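Local coordinates for Two-component system sensor histidine kinase (Bacteroides thetaiotaomicron, PDB 3OTT), which is probably a membrane-bound sensor histidine kinase that passes a signal, apparently from saccharides, to gene transcription, the present piece being its extracellular propeller-bearing sensor domain, at residues 422-435 with 474-486. Residues are numbered along the deposited sequence; the frame is centred on the assembly and turned at random.
Sequences YYIFEDTAGQLWIS and INQIIPDNEGNVW
Phe425 CG and Ile477 CG1 both lie between the backbone N and the carbonyl carbon (chi1 71° and 48°), which brings the phenyl ring and the isoleucine side chain together, while Trp433 keeps CG anti to its carbonyl carbon and turns one face of its indole to Phe425 CZ. They illustrate how neighbouring blades of a beta-propeller pack: the hairpin 422-435 lies against the innermost strand of the next four-stranded blade, 474-479, and its partner 485-486. No hydrogen bond joins the two segments, and side chains carry most of the contact. Phe425 is sandwiched, with Trp433 CB on one face and Pro479 CD over the centre of the other, 3.5 Å from the centroid in a CH-pi contact. At the ring's edge, in plane, stands Val485 CG1, 3.8 Å from Phe425 CZ; the valine's other methyl, CG2, sits over the six-membered ring of Trp433. Ile477 pushes CD1 into the hairpin, 3.8 Å from Trp433 CB. Farther along, Tyr423 takes Gln476 CG over one face, 3.6 Å from CE1, its ring and the glutamine amide planes 63° apart, while Ile477 O approaches the ring edge at CD2; the same tyrosine stacks with His377 of the preceding blade. With Tyr423 exchanged for an alanine, Gln476 CG is likely to lose its aromatic platform and His377 its stacking partner. Each hairpin also fastens its own turn through an aspartate: Asp480 OD2 binds Trp486 NE1 and Asn484 ND2, and Asp427 forms an Asx turn, OD1 taking Ala429 N and Gln431 N from opposite faces of the carboxylate. Asp427 OD2 meanwhile accepts Trp433 NE1 at 3.0 Å, close to the indole plane.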
loop_
_atom_site.group_PDB
_atom_site.type_symbol
_atom_site.label_atom_id
_atom_site.label_comp_id
_atom_site.label_asym_id
_atom_site.label_seq_id
_atom_site.Cartn_x
_atom_site.Cartn_y
_atom_site.Cartn_z
ATOM N N TYR B 422 -6.667 -0.742 31.288
ATOM C CA TYR B 422 -7.136 0.520 30.681
ATOM C C TYR B 422 -6.210 1.670 30.933
ATOM O O TYR B 422 -6.188 2.566 30.100
ATOM C CB TYR B 422 -8.564 0.959 31.152
ATOM C CG TYR B 422 -9.631 0.195 30.385
ATOM C CD1 TYR B 422 -9.683 -1.209 30.449
ATOM C CD2 TYR B 422 -10.536 0.859 29.536
ATOM C CE1 TYR B 422 -10.640 -1.948 29.709
ATOM C CE2 TYR B 422 -11.503 0.110 28.784
ATOM C CZ TYR B 422 -11.536 -1.277 28.887
ATOM O OH TYR B 422 -12.461 -2.011 28.186
ATOM N N TYR B 423 -5.476 1.656 32.058
ATOM C CA TYR B 423 -4.672 2.809 32.447
ATOM C C TYR B 423 -3.610 2.373 33.441
ATOM O O TYR B 423 -3.800 1.419 34.242
ATOM C CB TYR B 423 -5.563 3.904 33.084
ATOM C CG TYR B 423 -5.296 5.328 32.669
ATOM C CD1 TYR B 423 -5.599 5.767 31.367
ATOM C CD2 TYR B 423 -4.762 6.248 33.565
ATOM C CE1 TYR B 423 -5.368 7.087 30.961
ATOM C CE2 TYR B 423 -4.514 7.567 33.161
ATOM C CZ TYR B 423 -4.841 7.966 31.862
ATOM O OH TYR B 423 -4.585 9.258 31.459
ATOM N N ILE B 424 -2.506 3.097 33.410
ATOM C CA ILE B 424 -1.369 2.837 34.267
ATOM C C ILE B 424 -0.657 4.110 34.589
ATOM O O ILE B 424 -0.592 5.007 33.740
ATOM C CB ILE B 424 -0.393 1.906 33.571
ATOM C CG1 ILE B 424 0.902 1.753 34.371
ATOM C CG2 ILE B 424 0.011 2.469 32.273
ATOM C CD1 ILE B 424 1.601 0.430 34.013
ATOM N N PHE B 425 -0.154 4.210 35.820
ATOM C CA PHE B 425 0.840 5.243 36.176
ATOM C C PHE B 425 1.732 4.742 37.286
ATOM O O PHE B 425 1.392 3.765 37.935
ATOM C CB PHE B 425 0.181 6.621 36.552
ATOM C CG PHE B 425 -0.564 6.624 37.902
ATOM C CD1 PHE B 425 -1.966 6.435 37.956
ATOM C CD2 PHE B 425 0.110 6.816 39.089
ATOM C CE1 PHE B 425 -2.670 6.449 39.170
ATOM C CE2 PHE B 425 -0.583 6.818 40.369
ATOM C CZ PHE B 425 -1.980 6.634 40.392
ATOM N N GLU B 426 2.845 5.443 37.543
ATOM C CA GLU B 426 3.742 5.098 38.642
ATOM C C GLU B 426 3.642 6.186 39.728
ATOM O O GLU B 426 3.666 7.356 39.397
ATOM C CB GLU B 426 5.205 4.894 38.189
ATOM C CG GLU B 426 6.146 4.468 39.409
ATOM C CD GLU B 426 7.705 4.493 39.157
ATOM O OE1 GLU B 426 8.172 4.573 38.014
ATOM O OE2 GLU B 426 8.492 4.422 40.143
ATOM N N ASP B 427 3.488 5.792 41.007
ATOM C CA ASP B 427 3.437 6.779 42.059
ATOM C C ASP B 427 4.836 7.212 42.457
ATOM O O ASP B 427 5.796 6.855 41.797
ATOM C CB ASP B 427 2.586 6.338 43.262
ATOM C CG ASP B 427 3.165 5.136 44.029
ATOM O OD1 ASP B 427 4.342 4.759 43.847
ATOM O OD2 ASP B 427 2.399 4.560 44.849
ATOM N N THR B 428 4.956 7.969 43.529
ATOM C CA THR B 428 6.257 8.469 43.942
ATOM C C THR B 428 6.957 7.459 44.872
ATOM O O THR B 428 8.017 7.763 45.469
ATOM C CB THR B 428 6.130 9.852 44.644
ATOM O OG1 THR B 428 5.463 9.661 45.886
ATOM C CG2 THR B 428 5.310 10.864 43.811
ATOM N N ALA B 429 6.400 6.250 44.996
ATOM C CA ALA B 429 7.028 5.257 45.889
ATOM C C ALA B 429 7.378 3.912 45.211
ATOM O O ALA B 429 7.311 2.879 45.841
ATOM C CB ALA B 429 6.161 5.049 47.151
ATOM N N GLY B 430 7.732 3.923 43.921
ATOM C CA GLY B 430 8.110 2.695 43.219
ATOM C C GLY B 430 6.917 1.801 42.889
ATOM O O GLY B 430 7.080 0.644 42.488
ATOM N N GLN B 431 5.706 2.298 43.028
ATOM C CA GLN B 431 4.590 1.399 42.754
ATOM C C GLN B 431 3.852 1.713 41.436
ATOM O O GLN B 431 3.601 2.849 41.125
ATOM C CB GLN B 431 3.623 1.374 43.963
ATOM C CG GLN B 431 4.214 0.851 45.295
ATOM C CD GLN B 431 3.211 1.017 46.409
ATOM O OE1 GLN B 431 2.583 2.084 46.542
ATOM N NE2 GLN B 431 3.002 -0.043 47.203
ATOM N N LEU B 432 3.465 0.693 40.690
ATOM C CA LEU B 432 2.653 0.876 39.489
ATOM C C LEU B 432 1.199 0.712 39.827
ATOM O O LEU B 432 0.853 -0.234 40.494
ATOM C CB LEU B 432 3.027 -0.200 38.494
ATOM C CG LEU B 432 3.592 0.045 37.106
ATOM C CD1 LEU B 432 4.455 1.300 37.096
ATOM C CD2 LEU B 432 4.320 -1.263 36.719
ATOM N N TRP B 433 0.355 1.646 39.410
ATOM C CA TRP B 433 -1.108 1.611 39.684
ATOM C C TRP B 433 -1.740 1.231 38.340
ATOM O O TRP B 433 -1.457 1.884 37.320
ATOM C CB TRP B 433 -1.584 2.999 40.149
ATOM C CG TRP B 433 -1.248 3.267 41.609
ATOM C CD1 TRP B 433 0.007 3.470 42.168
ATOM C CD2 TRP B 433 -2.181 3.353 42.696
ATOM N NE1 TRP B 433 -0.107 3.695 43.517
ATOM C CE2 TRP B 433 -1.434 3.604 43.869
ATOM C CE3 TRP B 433 -3.582 3.271 42.779
ATOM C CZ2 TRP B 433 -2.041 3.738 45.133
ATOM C CZ3 TRP B 433 -4.201 3.411 44.042
ATOM C CH2 TRP B 433 -3.426 3.631 45.196
ATOM N N ILE B 434 -2.535 0.159 38.327
ATOM C CA ILE B 434 -3.055 -0.407 37.081
ATOM C C ILE B 434 -4.567 -0.522 37.157
ATOM O O ILE B 434 -5.093 -1.169 38.048
ATOM C CB ILE B 434 -2.440 -1.790 36.819
ATOM C CG1 ILE B 434 -0.921 -1.676 36.737
ATOM C CG2 ILE B 434 -3.010 -2.439 35.545
ATOM C CD1 ILE B 434 -0.211 -2.970 37.136
ATOM N N SER B 435 -5.258 0.163 36.259
ATOM C CA SER B 435 -6.687 0.073 36.268
ATOM C C SER B 435 -7.121 -0.943 35.217
ATOM O O SER B 435 -6.578 -0.977 34.117
ATOM C CB SER B 435 -7.348 1.447 36.043
ATOM O OG SER B 435 -7.388 1.811 34.670
ATOM N N ILE B 474 -12.961 0.098 35.578
ATOM C CA ILE B 474 -12.263 1.348 35.823
ATOM C C ILE B 474 -11.588 1.867 34.550
ATOM O O ILE B 474 -10.802 1.154 33.932
ATOM C CB ILE B 474 -11.339 1.197 37.016
ATOM C CG1 ILE B 474 -12.193 1.109 38.290
ATOM C CG2 ILE B 474 -10.602 2.479 37.263
ATOM C CD1 ILE B 474 -12.500 -0.144 38.785
ATOM N N ASN B 475 -11.942 3.076 34.128
ATOM C CA ASN B 475 -11.406 3.653 32.904
ATOM C C ASN B 475 -10.048 4.325 33.066
ATOM O O ASN B 475 -9.203 4.087 32.248
ATOM C CB ASN B 475 -12.399 4.610 32.191
ATOM C CG ASN B 475 -13.474 3.868 31.284
ATOM O OD1 ASN B 475 -14.035 2.832 31.649
ATOM N ND2 ASN B 475 -13.773 4.462 30.118
ATOM N N GLN B 476 -9.881 5.225 34.042
ATOM C CA GLN B 476 -8.681 6.087 34.230
ATOM C C GLN B 476 -8.477 6.379 35.729
ATOM O O GLN B 476 -9.441 6.595 36.488
ATOM C CB GLN B 476 -8.856 7.472 33.602
ATOM C CG GLN B 476 -8.692 7.567 32.114
ATOM C CD GLN B 476 -9.718 8.495 31.472
ATOM O OE1 GLN B 476 -10.911 8.240 31.529
ATOM N NE2 GLN B 476 -9.260 9.544 30.856
ATOM N N ILE B 477 -7.221 6.395 36.137
ATOM C CA ILE B 477 -6.866 6.634 37.514
ATOM C C ILE B 477 -5.798 7.726 37.424
ATOM O O ILE B 477 -4.873 7.581 36.644
ATOM C CB ILE B 477 -6.374 5.343 38.227
ATOM C CG1 ILE B 477 -5.313 4.588 37.383
ATOM C CG2 ILE B 477 -7.538 4.380 38.487
ATOM C CD1 ILE B 477 -4.713 3.315 38.015
ATOM N N ILE B 478 -5.937 8.812 38.197
ATOM C CA ILE B 478 -5.028 9.960 38.129
ATOM C C ILE B 478 -4.567 10.479 39.524
ATOM O O ILE B 478 -5.407 10.778 40.391
ATOM C CB ILE B 478 -5.651 11.082 37.246
ATOM C CG1 ILE B 478 -6.187 10.440 35.941
ATOM C CG2 ILE B 478 -4.627 12.221 36.992
ATOM C CD1 ILE B 478 -6.067 11.192 34.703
ATOM N N PRO B 479 -3.237 10.530 39.771
ATOM C CA PRO B 479 -2.785 11.162 41.011
ATOM C C PRO B 479 -3.051 12.675 41.026
ATOM O O PRO B 479 -3.022 13.328 40.001
ATOM C CB PRO B 479 -1.251 10.886 41.053
ATOM C CG PRO B 479 -0.852 10.697 39.618
ATOM C CD PRO B 479 -2.107 10.071 38.932
ATOM N N ASP B 480 -3.353 13.160 42.215
ATOM C CA ASP B 480 -3.348 14.558 42.651
ATOM C C ASP B 480 -1.983 15.128 42.811
ATOM O O ASP B 480 -1.015 14.390 42.734
ATOM C CB ASP B 480 -3.824 14.559 44.143
ATOM C CG ASP B 480 -5.133 15.108 44.263
ATOM O OD1 ASP B 480 -5.498 15.764 43.243
ATOM O OD2 ASP B 480 -5.806 14.872 45.280
ATOM N N ASN B 481 -1.933 16.410 43.179
ATOM C CA ASN B 481 -0.771 16.989 43.810
ATOM C C ASN B 481 -1.017 17.122 45.286
ATOM O O ASN B 481 -0.366 17.911 45.923
ATOM C CB ASN B 481 -0.455 18.388 43.262
ATOM C CG ASN B 481 -0.184 18.379 41.774
ATOM O OD1 ASN B 481 -0.641 19.269 41.050
ATOM N ND2 ASN B 481 0.547 17.369 41.303
ATOM N N GLU B 482 -1.982 16.369 45.801
ATOM C CA GLU B 482 -2.383 16.417 47.175
ATOM C C GLU B 482 -2.249 15.022 47.811
ATOM O O GLU B 482 -2.786 14.782 48.879
ATOM C CB GLU B 482 -3.846 16.961 47.308
ATOM C CG GLU B 482 -4.048 18.409 46.844
ATOM C CD GLU B 482 -3.144 19.442 47.614
ATOM O OE1 GLU B 482 -2.892 19.270 48.842
ATOM O OE2 GLU B 482 -2.675 20.430 46.994
ATOM N N GLY B 483 -1.506 14.133 47.161
ATOM C CA GLY B 483 -1.384 12.756 47.593
ATOM C C GLY B 483 -2.626 11.838 47.471
ATOM O O GLY B 483 -2.735 10.904 48.271
ATOM N N ASN B 484 -3.546 12.075 46.517
ATOM C CA ASN B 484 -4.695 11.161 46.296
ATOM C C ASN B 484 -4.724 10.580 44.931
ATOM O O ASN B 484 -4.115 11.110 44.036
ATOM C CB ASN B 484 -6.048 11.889 46.416
ATOM C CG ASN B 484 -6.205 12.589 47.727
ATOM O OD1 ASN B 484 -6.204 11.956 48.769
ATOM N ND2 ASN B 484 -6.317 13.923 47.683
ATOM N N VAL B 485 -5.528 9.541 44.749
ATOM C CA VAL B 485 -5.718 8.934 43.452
ATOM C C VAL B 485 -7.202 9.041 43.100
ATOM O O VAL B 485 -8.082 8.600 43.863
ATOM C CB VAL B 485 -5.255 7.445 43.410
ATOM C CG1 VAL B 485 -5.452 6.911 42.012
ATOM C CG2 VAL B 485 -3.812 7.298 43.780
ATOM N N TRP B 486 -7.479 9.615 41.950
ATOM C CA TRP B 486 -8.848 9.856 41.528
ATOM C C TRP B 486 -9.157 8.867 40.418
ATOM O O TRP B 486 -8.285 8.566 39.584
ATOM C CB TRP B 486 -9.052 11.300 41.034
ATOM C CG TRP B 486 -8.874 12.315 42.126
ATOM C CD1 TRP B 486 -7.700 12.848 42.566
ATOM C CD2 TRP B 486 -9.892 12.897 42.909
ATOM N NE1 TRP B 486 -7.916 13.715 43.581
ATOM C CE2 TRP B 486 -9.260 13.773 43.826
ATOM C CE3 TRP B 486 -11.279 12.746 42.955
ATOM C CZ2 TRP B 486 -9.971 14.522 44.773
ATOM C CZ3 TRP B 486 -12.007 13.494 43.901
ATOM C CH2 TRP B 486 -11.351 14.378 44.796
#